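Local coordinates for protein rusticyanin (Thiobacillus ferrooxidans, PDB 2CAL) that carries electrons in the periplasm from cytochrome c552 to the A-type oxidase, using a single bound copper ion of the blue-copper type, at residues E19-K24 and V37-A42; A69-T74 and W126-G131. The protein carries 1 engineered substitution. All coordinates share one frame; numbering follows the deposited sequence.

Contact 1. Residues E19-K24 and V37-A42; sequences EKDTGK and VHVVAA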
ATOM      1  N   GLU A  19      10.932  -1.695   7.918  1.00 13.69           N
ATOM      2  CA  GLU A  19      11.386  -2.932   8.569  1.00 15.55           C
ATOM      3  C   GLU A  19      10.365  -3.490   9.564  1.00 13.92           C
ATOM      4  O   GLU A  19      10.583  -4.566  10.170  1.00 17.63           O
ATOM      5  CB  GLU A  19      12.728  -2.610   9.238  0.52 17.24           C
ATOM      6  CG  GLU A  19      13.827  -2.203   8.267  0.52 16.77           C
ATOM      7  CD  GLU A  19      15.099  -1.664   8.865  0.52 18.90           C
ATOM      8  OE1 GLU A  19      15.168  -1.428  10.083  0.52 26.65           O
ATOM      9  OE2 GLU A  19      16.107  -1.435   8.146  0.52 29.22           O
ATOM     10  N   LYS A  20       9.206  -2.881   9.775  1.00 13.97           N
ATOM     11  CA  LYS A  20       8.199  -3.376  10.702  1.00 14.20           C
ATOM     12  C   LYS A  20       7.114  -4.194   9.979  1.00 12.68           C
ATOM     13  O   LYS A  20       6.145  -4.553  10.681  1.00 13.73           O
ATOM     14  CB  LYS A  20       7.518  -2.227  11.437  1.00 16.15           C
ATOM     15  CG  LYS A  20       8.267  -1.552  12.556  1.00 25.46           C
ATOM     16  CD  LYS A  20       9.637  -1.954  12.938  1.00 19.26           C
ATOM     17  CE  LYS A  20      10.285  -0.994  13.922  1.00 15.84           C
ATOM     18  NZ  LYS A  20      11.563  -0.512  13.322  1.00 16.43           N
ATOM     19  N   ASP A  21       7.261  -4.399   8.676  1.00 12.23           N
ATOM     20  CA  ASP A  21       6.355  -5.305   7.978  1.00 11.80           C
ATOM     21  C   ASP A  21       6.571  -6.714   8.540  1.00 11.36           C
ATOM     22  O   ASP A  21       7.670  -7.260   8.521  1.00 12.35           O
ATOM     23  CB  ASP A  21       6.591  -5.220   6.488  1.00 11.30           C
ATOM     24  CG  ASP A  21       5.628  -6.084   5.729  1.00 11.89           C
ATOM     25  OD1 ASP A  21       5.848  -7.324   5.612  1.00 12.16           O
ATOM     26  OD2 ASP A  21       4.560  -5.555   5.258  1.00 11.69           O
ATOM     27  N   THR A  22       5.471  -7.333   8.981  1.00 12.27           N
ATOM     28  CA  THR A  22       5.560  -8.655   9.631  1.00 11.87           C
ATOM     29  C   THR A  22       5.363  -9.811   8.671  1.00 11.97           C
ATOM     30  O   THR A  22       5.194 -10.979   9.115  1.00 14.18           O
ATOM     31  CB  THR A  22       4.644  -8.708  10.857  1.00 12.66           C
ATOM     32  OG1 THR A  22       3.248  -8.525  10.439  1.00 13.44           O
ATOM     33  CG2 THR A  22       4.916  -7.657  11.912  1.00 13.24           C
ATOM     34  N   GLY A  23       5.406  -9.602   7.362  1.00 12.62           N
ATOM     35  CA  GLY A  23       5.251 -10.674   6.385  1.00 13.20           C
ATOM     36  C   GLY A  23       6.469 -11.526   6.182  1.00 13.09           C
ATOM     37  O   GLY A  23       7.591 -11.134   6.569  1.00 15.11           O
ATOM     38  N   LYS A  24       6.306 -12.684   5.547  1.00 13.82           N
ATOM     39  CA  LYS A  24       7.332 -13.613   5.167  1.00 15.45           C
ATOM     40  C   LYS A  24       7.270 -13.762   3.661  1.00 14.82           C
ATOM     41  O   LYS A  24       6.197 -14.016   3.126  1.00 15.48           O
ATOM     42  CB  LYS A  24       7.130 -14.977   5.888  1.00 17.68           C
ATOM     43  CG  LYS A  24       8.223 -16.004   5.620  1.00 21.28           C
ATOM     44  CD  LYS A  24       7.899 -17.329   6.333  1.00 30.55           C
ATOM     45  CE  LYS A  24       8.969 -18.363   6.054  1.00 35.09           C
ATOM     46  N   VAL A  37      -1.736  -8.194  12.073  1.00 12.89           N
ATOM     47  CA  VAL A  37      -0.613  -8.205  11.131  1.00 12.72           C
ATOM     48  C   VAL A  37      -0.294  -6.758  10.731  1.00 12.67           C
ATOM     49  O   VAL A  37      -1.179  -5.893  10.774  1.00 12.97           O
ATOM     50  CB  VAL A  37      -0.875  -9.117   9.950  1.00 12.48           C
ATOM     51  CG1 VAL A  37      -1.298 -10.505  10.456  1.00 14.52           C
ATOM     52  CG2 VAL A  37      -1.963  -8.544   9.015  1.00 14.87           C
ATOM     53  N   HIS A  38       0.958  -6.524  10.396  1.00 12.42           N
ATOM     54  CA  HIS A  38       1.443  -5.156  10.129  1.00 12.11           C
ATOM     55  C   HIS A  38       2.028  -5.094   8.741  1.00 11.32           C
ATOM     56  O   HIS A  38       3.084  -5.663   8.479  1.00 12.62           O
ATOM     57  CB  HIS A  38       2.458  -4.779  11.214  1.00 13.31           C
ATOM     58  CG  HIS A  38       1.901  -5.039  12.594  1.00 14.77           C
ATOM     59  ND1 HIS A  38       1.308  -4.052  13.382  1.00 15.18           N
ATOM     60  CD2 HIS A  38       1.858  -6.142  13.363  1.00 14.69           C
ATOM     61  CE1 HIS A  38       0.896  -4.564  14.546  1.00 15.08           C
ATOM     62  NE2 HIS A  38       1.231  -5.858  14.542  1.00 15.40           N
ATOM     63  N   VAL A  39       1.292  -4.462   7.828  1.00 10.80           N
ATOM     64  CA  VAL A  39       1.669  -4.272   6.434  1.00 11.02           C
ATOM     65  C   VAL A  39       2.301  -2.878   6.304  1.00 10.78           C
ATOM     66  O   VAL A  39       1.621  -1.898   6.647  1.00 12.20           O
ATOM     67  CB  VAL A  39       0.446  -4.375   5.533  1.00 11.33           C
ATOM     68  CG1 VAL A  39       0.844  -4.104   4.076  1.00 13.30           C
ATOM     69  CG2 VAL A  39      -0.237  -5.739   5.665  1.00 13.49           C
ATOM     70  N   VAL A  40       3.526  -2.823   5.803  1.00 10.56           N
ATOM     71  CA  VAL A  40       4.130  -1.480   5.586  1.00 11.22           C
ATOM     72  C   VAL A  40       4.440  -1.384   4.106  1.00 10.55           C
ATOM     73  O   VAL A  40       5.301  -2.080   3.554  1.00 11.59           O
ATOM     74  CB  VAL A  40       5.355  -1.236   6.482  1.00 11.58           C
ATOM     75  CG1 VAL A  40       5.829   0.207   6.258  1.00 12.36           C
ATOM     76  CG2 VAL A  40       5.027  -1.484   7.949  1.00 12.33           C
ATOM     77  N   ALA A  41       3.698  -0.474   3.454  1.00 11.31           N
ATOM     78  CA  ALA A  41       3.810  -0.257   2.027  1.00 10.93           C
ATOM     79  C   ALA A  41       4.346   1.128   1.700  1.00 10.40           C
ATOM     80  O   ALA A  41       4.044   2.080   2.418  1.00 11.05           O
ATOM     81  CB  ALA A  41       2.410  -0.366   1.386  1.00 12.15           C
ATOM     82  N   ALA A  42       5.116   1.198   0.632  1.00 11.15           N
ATOM     83  CA  ALA A  42       5.638   2.504   0.162  1.00 10.62           C
ATOM     84  C   ALA A  42       5.404   2.641  -1.310  1.00 10.85           C
ATOM     85  O   ALA A  42       5.401   1.695  -2.086  1.00 12.43           O
ATOM     86  CB  ALA A  42       7.149   2.583   0.405  1.00 13.14           C
TER
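Asp21 and Thr22 bind the backbone of strand 36-43; Asp21 also opens an Asx turn. The turn lies in the loop that leads from helix 11-18 to strand 24-26, on the cupredoxin beta sandwich. Three hydrogen bonds cross the contact. The backbone N of Thr22 donates to His38 O at 3.0 Å. Beside this bond Asp21 CA makes a CA-H...O contact with the same His38 O, at 3.3 Å. The reverse bond uses a side chain: His38 N donates to Thr22 OG1, also at 3.0 Å. OG1 reaches it because it sits between the backbone N and the carbonyl carbon (chi1 62°). Thr22 therefore grips both polar backbone atoms of His38. The third bond runs from Val40 N to Asp21 OD2, with an N-H...O angle of 164°. OD2 accepts it on the anti lone pair, the one turned away from OD1.

The Asp21 carboxylate has further partners. OD1 closes the Asx turn by accepting from Gly23 N at 2.9 Å, from above the carboxylate plane. His56 ND1 also bonds OD1, and Tyr32 OH bonds OD2. These partners fix the rotation of the buried carboxylate. With an alanine here the carboxylate is gone, and Val40 N and Gly23 N would probably be left without their side-chain acceptor, and His56 and Tyr32 without their partner.

Apolar contacts flank the polar ones. Val40 CG2 packs on the backbone of the loop, 3.7 Å from Asp21 N. The Lys20 side chain plays little part in the contact, and its NZ bonds Ala16 O on the helix. On the outer side, Thr22 CG2 meets the His38 ring obliquely, 3.7 Å from His38 CD2.

Contact 2. Residues A69-T74 and W126-G131; sequences ATVDVT and WHPTAG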
ATOM      1  N   ALA A  69      -7.920 -11.762  10.856  1.00 15.82           N
ATOM      2  CA  ALA A  69      -6.860 -10.920  11.394  1.00 16.10           C
ATOM      3  C   ALA A  69      -7.233  -9.449  11.288  1.00 15.46           C
ATOM      4  O   ALA A  69      -7.905  -8.990  10.350  1.00 16.08           O
ATOM      5  CB  ALA A  69      -5.560 -11.139  10.633  1.00 22.23           C
ATOM      6  N   THR A  70      -6.767  -8.682  12.272  1.00 14.91           N
ATOM      7  CA  THR A  70      -6.702  -7.228  12.158  1.00 14.65           C
ATOM      8  C   THR A  70      -5.501  -6.839  11.300  1.00 12.98           C
ATOM      9  O   THR A  70      -4.418  -7.332  11.548  1.00 14.96           O
ATOM     10  CB  THR A  70      -6.584  -6.580  13.531  1.00 15.26           C
ATOM     11  OG1 THR A  70      -7.745  -6.959  14.302  1.00 18.08           O
ATOM     12  CG2 THR A  70      -6.534  -5.067  13.452  1.00 17.57           C
ATOM     13  N   VAL A  71      -5.709  -5.987  10.313  1.00 12.64           N
ATOM     14  CA  VAL A  71      -4.650  -5.600   9.389  1.00 12.29           C
ATOM     15  C   VAL A  71      -4.341  -4.116   9.680  1.00 12.67           C
ATOM     16  O   VAL A  71      -5.177  -3.248   9.462  1.00 12.44           O
ATOM     17  CB  VAL A  71      -5.009  -5.815   7.910  1.00 12.65           C
ATOM     18  CG1 VAL A  71      -3.786  -5.501   7.019  1.00 14.42           C
ATOM     19  CG2 VAL A  71      -5.512  -7.226   7.636  1.00 13.49           C
ATOM     20  N   ASP A  72      -3.139  -3.849  10.175  1.00 13.41           N
ATOM     21  CA  ASP A  72      -2.699  -2.476  10.420  1.00 11.88           C
ATOM     22  C   ASP A  72      -1.781  -2.128   9.266  1.00 11.52           C
ATOM     23  O   ASP A  72      -0.700  -2.723   9.086  1.00 12.63           O
ATOM     24  CB  ASP A  72      -1.970  -2.390  11.753  1.00 13.70           C
ATOM     25  CG  ASP A  72      -2.885  -2.473  12.951  1.00 15.36           C
ATOM     26  OD1 ASP A  72      -4.140  -2.376  12.889  1.00 18.56           O
ATOM     27  OD2 ASP A  72      -2.311  -2.640  14.056  1.00 17.12           O
ATOM     28  N   VAL A  73      -2.245  -1.199   8.444  1.00 11.00           N
ATOM     29  CA  VAL A  73      -1.508  -0.757   7.252  1.00 11.09           C
ATOM     30  C   VAL A  73      -0.823   0.593   7.575  1.00 11.07           C
ATOM     31  O   VAL A  73      -1.461   1.534   8.033  1.00 12.80           O
ATOM     32  CB  VAL A  73      -2.421  -0.581   6.034  1.00 11.83           C
ATOM     33  CG1 VAL A  73      -1.602  -0.186   4.809  1.00 12.94           C
ATOM     34  CG2 VAL A  73      -3.167  -1.886   5.764  1.00 13.18           C
ATOM     35  N   THR A  74       0.445   0.654   7.270  1.00 11.44           N
ATOM     36  CA  THR A  74       1.215   1.905   7.237  1.00 10.86           C
ATOM     37  C   THR A  74       1.582   2.162   5.777  1.00 10.64           C
ATOM     38  O   THR A  74       2.070   1.255   5.098  1.00 11.85           O
ATOM     39  CB  THR A  74       2.515   1.780   8.047  1.00 12.55           C
ATOM     40  OG1 THR A  74       2.190   1.381   9.394  1.00 14.24           O
ATOM     41  CG2 THR A  74       3.232   3.120   8.095  1.00 14.00           C
ATOM     42  N   TRP A 126      -7.909  -2.239   9.246  1.00 11.83           N
ATOM     43  CA  TRP A 126      -8.741  -2.930   8.289  1.00 12.06           C
ATOM     44  C   TRP A 126      -9.106  -4.286   8.839  1.00 11.99           C
ATOM     45  O   TRP A 126      -8.237  -5.019   9.307  1.00 12.93           O
ATOM     46  CB  TRP A 126      -8.009  -3.039   6.936  1.00 11.47           C
ATOM     47  CG  TRP A 126      -8.718  -3.705   5.792  1.00 11.63           C
ATOM     48  CD1 TRP A 126     -10.063  -3.573   5.458  1.00 12.91           C
ATOM     49  CD2 TRP A 126      -8.143  -4.589   4.792  1.00 11.95           C
ATOM     50  NE1 TRP A 126     -10.317  -4.329   4.335  1.00 13.05           N
ATOM     51  CE2 TRP A 126      -9.172  -4.972   3.904  1.00 12.31           C
ATOM     52  CE3 TRP A 126      -6.860  -5.116   4.574  1.00 11.86           C
ATOM     53  CZ2 TRP A 126      -8.941  -5.826   2.849  1.00 13.30           C
ATOM     54  CZ3 TRP A 126      -6.641  -5.965   3.526  1.00 12.88           C
ATOM     55  CH2 TRP A 126      -7.673  -6.317   2.672  1.00 13.63           C
ATOM     56  N   HIS A 127     -10.400  -4.605   8.763  1.00 12.25           N
ATOM     57  CA  HIS A 127     -10.947  -5.866   9.252  1.00 13.14           C
ATOM     58  C   HIS A 127     -11.730  -6.537   8.110  1.00 13.34           C
ATOM     59  O   HIS A 127     -12.957  -6.478   8.185  1.00 14.08           O
ATOM     60  CB  HIS A 127     -11.872  -5.629  10.456  1.00 14.60           C
ATOM     61  CG  HIS A 127     -11.193  -5.194  11.705  1.00 14.51           C
ATOM     62  ND1 HIS A 127     -10.818  -6.118  12.675  1.00 15.96           N
ATOM     63  CD2 HIS A 127     -10.873  -3.982  12.188  1.00 15.87           C
ATOM     64  CE1 HIS A 127     -10.258  -5.437  13.662  1.00 17.30           C
ATOM     65  NE2 HIS A 127     -10.259  -4.154  13.411  1.00 17.61           N
ATOM     66  N   PRO A 128     -11.059  -7.069   7.095  1.00 14.35           N
ATOM     67  CA  PRO A 128     -11.792  -7.592   5.930  1.00 15.00           C
ATOM     68  C   PRO A 128     -12.461  -8.946   6.160  1.00 15.33           C
ATOM     69  O   PRO A 128     -12.002  -9.794   6.924  1.00 14.46           O
ATOM     70  CB  PRO A 128     -10.693  -7.821   4.891  1.00 15.51           C
ATOM     71  CG  PRO A 128      -9.473  -8.063   5.730  1.00 15.44           C
ATOM     72  CD  PRO A 128      -9.581  -7.147   6.930  1.00 15.15           C
ATOM     73  N   THR A 129     -13.576  -9.107   5.442  1.00 15.55           N
ATOM     74  CA  THR A 129     -14.089 -10.439   5.245  1.00 15.56           C
ATOM     75  C   THR A 129     -13.158 -11.161   4.284  1.00 14.85           C
ATOM     76  O   THR A 129     -12.401 -10.606   3.468  1.00 15.11           O
ATOM     77  CB  THR A 129     -15.516 -10.441   4.678  1.00 18.14           C
ATOM     78  OG1 THR A 129     -15.501  -9.791   3.421  1.00 23.60           O
ATOM     79  CG2 THR A 129     -16.432  -9.613   5.577  1.00 21.01           C
ATOM     80  N   ALA A 130     -13.211 -12.499   4.348  1.00 15.48           N
ATOM     81  CA  ALA A 130     -12.444 -13.318   3.408  1.00 14.49           C
ATOM     82  C   ALA A 130     -12.783 -12.999   1.972  1.00 14.49           C
ATOM     83  O   ALA A 130     -13.933 -12.665   1.644  1.00 16.20           O
ATOM     84  CB  ALA A 130     -12.673 -14.802   3.723  1.00 18.08           C
ATOM     85  N   GLY A 131     -11.808 -13.145   1.055  1.00 13.57           N
ATOM     86  CA  GLY A 131     -11.994 -12.835  -0.346  1.00 14.91           C
ATOM     87  C   GLY A 131     -10.724 -12.260  -0.932  1.00 12.60           C
ATOM     88  O   GLY A 131      -9.685 -12.178  -0.270  1.00 15.62           O
TER
HETATM   89  O   HOH W   1     -10.525  -9.770   9.380  1.00 22.91           O
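Val71 and Trp126 form an antiparallel hydrogen-bonded pair where strand 119-126 ends beside the start of strand 70-77. The two bonds of the pair are unequal. Val71 N donates to Trp126 O at 2.9 Å. The return bond from Trp126 N to Val71 O is bent to 125° and weak.

The tight part is the buried side. There the Val71 and Trp126 side chains run alongside each other in the same direction. With CG anti to the backbone N (chi1 -179°), the indole extends along the Val71 side chain and brings CE3 against it. Val71 CB and CG1 each come within 3.9 Å of Trp126 CE3. Pro128 CG sits 3.5 Å above the indole plane, over its centre. Pro128 CD also reaches Val71 CG2, at 4.1 Å, and so links the two residues from the loop.

The other side is more open to solvent and consists mainly of one residue pair. His127 is exposed, and its imidazole runs alongside the Thr70 side chain. The closest approach of the pair is His127 CE1 to Thr70 OG1 (3.0 Å), oblique to the ring. Nearby, a water lies 2.9 Å from both Ala69 O and Pro128 O, within bonding distance of each.

Strand 70-77 lies between strands 119-126 and 36-43 in its sheet. On the inner side Val71 and Trp126 both pack on Ile65 of strand 62-65 in the other sheet, and the indole meets Tyr133 of strand 131-136 edge-to-face.

Strands 36-43 and 70-77 are neighbours in one sheet, so the two contacts meet directly. Val37 N lies 2.9 Å from Thr70 O, a probable hydrogen bond, and Val39 packs on Val71. Contact 1 fixes a loop to this sheet; contact 2 joins strand 70-77 to the end of strand 119-126. Both are partly buried and lie away from the copper site. Their chemistry differs. Contact 1 buries a carboxylate amid polar partners, while its threonine, histidine and lysine lie further out. Contact 2 buries a valine and an indole against the second sheet, with a partly exposed proline over the indole, and leaves its histidine at the surface.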